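Long-range contact in T-lymphoma invasion and metastasis-inducing protein 1 (Homo sapiens, PDB 4K2P), which probably acts as a guanine nucleotide exchange factor for Rac-type GTPases, its PH and coiled-coil region binding phosphoinositides and partner proteins such as Par-3: residues I148-L162 with I174-F188. The protein carries 5 engineered substitutions. Sequence-based numbering, arbitrary orientation.
Engineered in segment 148-162: Leu154 (natural residue Met), Leu160 (natural residue Met). With CA (calcium ion), chain E.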
# COMPACT_ATOMS: atom_id res chain seq x y z
N ILE A 148 -4.04 -10.16 -15.19
CA ILE A 148 -5.24 -9.34 -15.19
C ILE A 148 -6.05 -9.62 -16.45
O ILE A 148 -7.27 -9.71 -16.40
CB ILE A 148 -4.90 -7.83 -15.09
CG1 ILE A 148 -4.41 -7.50 -13.68
CG2 ILE A 148 -6.09 -6.96 -15.43
CD1 ILE A 148 -3.68 -6.16 -13.58
N ASP A 149 -5.36 -9.72 -17.57
CA ASP A 149 -6.02 -9.96 -18.84
C ASP A 149 -6.79 -11.28 -18.79
O ASP A 149 -7.95 -11.36 -19.20
CB ASP A 149 -5.00 -9.98 -19.98
CG ASP A 149 -5.65 -10.11 -21.34
OD1 ASP A 149 -6.56 -9.31 -21.65
OD2 ASP A 149 -5.27 -11.03 -22.10
N MET A 150 -6.14 -12.31 -18.26
CA MET A 150 -6.70 -13.65 -18.19
C MET A 150 -7.93 -13.67 -17.28
O MET A 150 -8.99 -14.15 -17.68
CB MET A 150 -5.64 -14.64 -17.71
CG MET A 150 -6.13 -16.07 -17.53
SD MET A 150 -6.87 -16.75 -19.03
CE MET A 150 -5.44 -16.84 -20.10
N ASP A 151 -7.82 -13.13 -16.07
CA ASP A 151 -8.93 -13.19 -15.13
C ASP A 151 -10.10 -12.29 -15.56
O ASP A 151 -11.25 -12.58 -15.24
CB ASP A 151 -8.48 -12.81 -13.72
CG ASP A 151 -7.93 -14.00 -12.95
OD1 ASP A 151 -7.53 -15.00 -13.60
OD2 ASP A 151 -7.88 -13.94 -11.70
N GLU A 152 -9.81 -11.22 -16.30
CA GLU A 152 -10.86 -10.38 -16.85
C GLU A 152 -11.66 -11.14 -17.90
O GLU A 152 -12.88 -11.03 -17.98
CB GLU A 152 -10.29 -9.10 -17.47
CG GLU A 152 -10.06 -7.99 -16.48
CD GLU A 152 -9.42 -6.77 -17.10
OE1 GLU A 152 -8.98 -6.84 -18.27
OE2 GLU A 152 -9.32 -5.73 -16.41
N LYS A 153 -10.96 -11.90 -18.72
CA LYS A 153 -11.57 -12.65 -19.79
C LYS A 153 -12.40 -13.81 -19.25
O LYS A 153 -13.47 -14.10 -19.75
CB LYS A 153 -10.50 -13.15 -20.76
CG LYS A 153 -10.00 -12.05 -21.68
CD LYS A 153 -8.81 -12.51 -22.50
CE LYS A 153 -8.39 -11.43 -23.49
NZ LYS A 153 -7.17 -11.83 -24.23
N LEU A 154 -11.88 -14.47 -18.23
CA LEU A 154 -12.57 -15.59 -17.61
C LEU A 154 -13.84 -15.09 -16.94
O LEU A 154 -14.90 -15.71 -17.07
CB LEU A 154 -11.66 -16.31 -16.61
CG LEU A 154 -10.54 -17.15 -17.23
CD1 LEU A 154 -9.45 -17.48 -16.20
CD2 LEU A 154 -11.10 -18.44 -17.83
N LYS A 155 -13.75 -13.95 -16.28
CA LYS A 155 -14.90 -13.36 -15.60
C LYS A 155 -15.98 -12.95 -16.60
O LYS A 155 -17.18 -13.11 -16.35
CB LYS A 155 -14.45 -12.16 -14.75
CG LYS A 155 -15.58 -11.45 -14.01
CD LYS A 155 -15.03 -10.35 -13.11
CE LYS A 155 -16.13 -9.55 -12.45
NZ LYS A 155 -16.54 -8.39 -13.30
N LYS A 156 -15.56 -12.43 -17.75
CA LYS A 156 -16.49 -11.99 -18.79
C LYS A 156 -17.22 -13.21 -19.37
O LYS A 156 -18.44 -13.19 -19.60
CB LYS A 156 -15.73 -11.22 -19.87
CG LYS A 156 -16.54 -10.67 -21.02
CD LYS A 156 -15.65 -9.77 -21.87
CE LYS A 156 -16.27 -9.42 -23.21
NZ LYS A 156 -15.36 -8.54 -24.00
N MET A 157 -16.47 -14.29 -19.58
CA MET A 157 -17.02 -15.56 -20.04
C MET A 157 -18.03 -16.11 -19.03
O MET A 157 -19.11 -16.56 -19.41
CB MET A 157 -15.89 -16.56 -20.27
CG MET A 157 -16.36 -17.98 -20.58
SD MET A 157 -14.98 -19.03 -21.05
CE MET A 157 -14.93 -18.72 -22.82
N GLY A 158 -17.67 -16.07 -17.76
CA GLY A 158 -18.53 -16.55 -16.69
C GLY A 158 -19.85 -15.81 -16.64
O GLY A 158 -20.92 -16.41 -16.51
N GLU A 159 -19.78 -14.49 -16.70
CA GLU A 159 -20.97 -13.65 -16.66
C GLU A 159 -21.91 -13.95 -17.83
O GLU A 159 -23.11 -13.98 -17.67
CB GLU A 159 -20.57 -12.17 -16.61
CG GLU A 159 -20.27 -11.70 -15.18
CD GLU A 159 -19.51 -10.39 -15.11
OE1 GLU A 159 -19.07 -9.89 -16.17
OE2 GLU A 159 -19.35 -9.85 -13.99
N LEU A 160 -21.33 -14.18 -19.01
CA LEU A 160 -22.11 -14.52 -20.19
C LEU A 160 -22.70 -15.93 -20.07
O LEU A 160 -23.69 -16.25 -20.72
CB LEU A 160 -21.25 -14.44 -21.45
CG LEU A 160 -21.00 -13.04 -22.01
CD1 LEU A 160 -19.94 -13.09 -23.10
CD2 LEU A 160 -22.27 -12.41 -22.55
N GLN A 161 -22.08 -16.76 -19.25
CA GLN A 161 -22.52 -18.14 -19.08
C GLN A 161 -23.60 -18.32 -18.04
O GLN A 161 -24.33 -19.30 -18.05
CB GLN A 161 -21.33 -19.00 -18.68
CG GLN A 161 -20.54 -19.52 -19.82
CD GLN A 161 -21.37 -20.37 -20.73
OE1 GLN A 161 -22.02 -21.32 -20.29
NE2 GLN A 161 -21.39 -20.02 -21.99
N LEU A 162 -23.68 -17.35 -17.14
CA LEU A 162 -24.59 -17.39 -16.01
C LEU A 162 -26.02 -17.74 -16.41
O LEU A 162 -26.66 -18.57 -15.78
CB LEU A 162 -24.56 -16.04 -15.29
CG LEU A 162 -24.53 -15.99 -13.75
CD1 LEU A 162 -23.51 -16.92 -13.16
CD2 LEU A 162 -24.27 -14.57 -13.29
N ILE A 174 -20.65 -20.82 -10.86
CA ILE A 174 -20.14 -19.78 -11.73
C ILE A 174 -20.21 -18.44 -11.03
O ILE A 174 -19.35 -17.59 -11.22
CB ILE A 174 -20.89 -19.72 -13.06
CG1 ILE A 174 -20.64 -21.01 -13.85
CG2 ILE A 174 -20.44 -18.51 -13.88
CD1 ILE A 174 -21.51 -21.16 -15.07
N LEU A 175 -21.23 -18.24 -10.20
CA LEU A 175 -21.35 -16.96 -9.51
C LEU A 175 -20.21 -16.84 -8.49
O LEU A 175 -19.57 -15.80 -8.39
CB LEU A 175 -22.71 -16.81 -8.82
CG LEU A 175 -22.97 -15.40 -8.27
CD1 LEU A 175 -23.08 -14.37 -9.39
CD2 LEU A 175 -24.22 -15.34 -7.39
N ASP A 176 -19.96 -17.91 -7.73
CA ASP A 176 -18.80 -17.97 -6.83
C ASP A 176 -17.52 -17.60 -7.56
O ASP A 176 -16.70 -16.84 -7.05
CB ASP A 176 -18.63 -19.37 -6.23
CG ASP A 176 -19.64 -19.67 -5.14
OD1 ASP A 176 -20.24 -18.73 -4.58
OD2 ASP A 176 -19.85 -20.88 -4.86
N GLN A 177 -17.35 -18.14 -8.77
CA GLN A 177 -16.13 -17.91 -9.52
C GLN A 177 -16.00 -16.47 -9.96
O GLN A 177 -14.91 -15.92 -9.94
CB GLN A 177 -16.05 -18.81 -10.74
CG GLN A 177 -15.62 -20.22 -10.41
CD GLN A 177 -15.66 -21.10 -11.63
OE1 GLN A 177 -16.67 -21.16 -12.32
NE2 GLN A 177 -14.56 -21.78 -11.91
N ILE A 178 -17.12 -15.85 -10.33
CA ILE A 178 -17.11 -14.46 -10.75
C ILE A 178 -16.62 -13.60 -9.58
O ILE A 178 -15.79 -12.70 -9.76
CB ILE A 178 -18.52 -14.02 -11.22
CG1 ILE A 178 -18.81 -14.68 -12.57
CG2 ILE A 178 -18.62 -12.50 -11.36
CD1 ILE A 178 -20.27 -14.68 -12.95
N PHE A 179 -17.07 -13.92 -8.37
CA PHE A 179 -16.66 -13.15 -7.21
C PHE A 179 -15.20 -13.44 -6.84
O PHE A 179 -14.52 -12.56 -6.32
CB PHE A 179 -17.59 -13.43 -6.02
CG PHE A 179 -19.01 -12.95 -6.23
CD1 PHE A 179 -19.31 -11.98 -7.19
CD2 PHE A 179 -20.04 -13.46 -5.46
CE1 PHE A 179 -20.61 -11.55 -7.38
CE2 PHE A 179 -21.34 -13.02 -5.65
CZ PHE A 179 -21.63 -12.06 -6.60
N VAL A 180 -14.72 -14.66 -7.11
CA VAL A 180 -13.30 -14.98 -6.91
C VAL A 180 -12.45 -14.14 -7.87
O VAL A 180 -11.45 -13.56 -7.46
CB VAL A 180 -12.98 -16.48 -7.13
CG1 VAL A 180 -11.47 -16.74 -7.21
CG2 VAL A 180 -13.56 -17.32 -6.00
N TRP A 181 -12.87 -14.07 -9.12
CA TRP A 181 -12.13 -13.34 -10.14
C TRP A 181 -12.14 -11.84 -9.85
O TRP A 181 -11.16 -11.13 -10.09
CB TRP A 181 -12.71 -13.60 -11.53
CG TRP A 181 -12.37 -14.97 -12.07
CD1 TRP A 181 -11.15 -15.58 -12.07
CD2 TRP A 181 -13.27 -15.87 -12.72
NE1 TRP A 181 -11.24 -16.82 -12.67
CE2 TRP A 181 -12.53 -17.02 -13.08
CE3 TRP A 181 -14.64 -15.82 -13.03
CZ2 TRP A 181 -13.11 -18.11 -13.73
CZ3 TRP A 181 -15.21 -16.90 -13.67
CH2 TRP A 181 -14.44 -18.03 -14.01
N GLU A 182 -13.26 -11.36 -9.33
CA GLU A 182 -13.40 -9.96 -8.96
C GLU A 182 -12.37 -9.60 -7.89
O GLU A 182 -11.69 -8.58 -7.97
CB GLU A 182 -14.81 -9.70 -8.47
CG GLU A 182 -15.10 -8.28 -8.10
CD GLU A 182 -16.56 -8.08 -7.77
OE1 GLU A 182 -17.04 -8.68 -6.79
OE2 GLU A 182 -17.23 -7.33 -8.51
N GLN A 183 -12.26 -10.48 -6.90
CA GLN A 183 -11.33 -10.30 -5.81
C GLN A 183 -9.87 -10.43 -6.27
O GLN A 183 -9.00 -9.69 -5.81
CB GLN A 183 -11.65 -11.31 -4.71
CG GLN A 183 -11.10 -10.97 -3.36
CD GLN A 183 -12.05 -11.32 -2.24
OE1 GLN A 183 -11.74 -12.14 -1.37
NE2 GLN A 183 -13.23 -10.71 -2.24
N ASN A 184 -9.62 -11.37 -7.18
CA ASN A 184 -8.29 -11.57 -7.74
C ASN A 184 -7.84 -10.32 -8.46
O ASN A 184 -6.68 -9.94 -8.38
CB ASN A 184 -8.25 -12.74 -8.73
CG ASN A 184 -8.38 -14.09 -8.06
OD1 ASN A 184 -8.32 -14.20 -6.84
ND2 ASN A 184 -8.55 -15.13 -8.86
N LEU A 185 -8.77 -9.70 -9.17
CA LEU A 185 -8.48 -8.54 -9.98
C LEU A 185 -8.19 -7.32 -9.10
O LEU A 185 -7.35 -6.50 -9.44
CB LEU A 185 -9.63 -8.28 -10.96
CG LEU A 185 -9.68 -9.27 -12.12
CD1 LEU A 185 -11.00 -9.21 -12.86
CD2 LEU A 185 -8.54 -9.01 -13.08
N GLU A 186 -8.86 -7.23 -7.96
CA GLU A 186 -8.55 -6.19 -6.98
C GLU A 186 -7.12 -6.31 -6.50
O GLU A 186 -6.41 -5.31 -6.38
CB GLU A 186 -9.47 -6.25 -5.77
CG GLU A 186 -10.84 -5.67 -5.97
CD GLU A 186 -11.63 -5.69 -4.68
OE1 GLU A 186 -11.67 -6.76 -4.03
OE2 GLU A 186 -12.17 -4.64 -4.29
N GLN A 187 -6.72 -7.54 -6.20
CA GLN A 187 -5.39 -7.84 -5.70
C GLN A 187 -4.34 -7.54 -6.76
O GLN A 187 -3.31 -6.95 -6.46
CB GLN A 187 -5.32 -9.31 -5.27
CG GLN A 187 -3.94 -9.83 -4.85
CD GLN A 187 -3.48 -9.29 -3.52
OE1 GLN A 187 -3.98 -9.70 -2.47
NE2 GLN A 187 -2.52 -8.37 -3.55
N PHE A 188 -4.63 -7.92 -8.00
CA PHE A 188 -3.69 -7.75 -9.10
C PHE A 188 -3.49 -6.27 -9.41
O PHE A 188 -2.37 -5.85 -9.69
CB PHE A 188 -4.17 -8.47 -10.37
CG PHE A 188 -4.10 -9.98 -10.30
CD1 PHE A 188 -3.20 -10.63 -9.48
CD2 PHE A 188 -4.94 -10.74 -11.10
CE1 PHE A 188 -3.15 -12.02 -9.44
CE2 PHE A 188 -4.89 -12.12 -11.05
CZ PHE A 188 -3.99 -12.76 -10.23
CA CA E . -7.98 -14.92 -4.67
O HOH W 1 -10.29 -14.35 -4.74
O HOH W 2 -6.16 -15.71 -3.24
O HOH W 3 -9.13 -16.70 -3.49
O HOH W 4 -6.74 -12.82 -4.70
O HOH W 5 -6.87 -16.49 -6.19
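Asp151 OD2 accepts a hydrogen bond from Asn184 ND2 at 3.2 Å. The N-H reaches OD2 from almost straight beyond its C-O bond, and the N-H...O angle is 150°. This pair bridges an antiparallel helical hairpin, the coiled coil of the CC-Ex domain, formed by helices 133-161 and 168-203. The axes of segments 148-161 and 174-188 come within 9.3 Å. Their directions differ by 154°. Asn184 uses the other end of its amide: OD1 binds a calcium ion at 2.3 Å, and five waters complete the site. Together the ion and the Asp151 bond probably fix the rotation of the amide, and the ion would polarise it. Val180 O receives a hydrogen bond from one of these waters.

The packing is knobs-into-holes. Asp151 sits among Trp181, Asn184, Leu185 and Phe188. Lys155 fills the next hole with its aliphatic chain, and Leu185 inserts in return among Ile148, Asp151, Glu152 and Lys155. A bend at chi4 (-89°) turns Lys155 NZ to Glu159 OE2, in a salt bridge along its own helix whose hydrogen bond is weak.

Trp181 lies flat against helix 148-161. Leu154 CB makes a CH-pi contact over its six-membered ring; Leu154 is an engineered residue. Gln177 CB covers the opposite face. Gly158 has no side chain, which lets the ring and Ile178 come close. Near the turn of the hairpin, Leu162 CD1 touches Ile174 CG2 at 3.5 Å; Ile174 CG2 also lies 3.4 Å from Gly158 O.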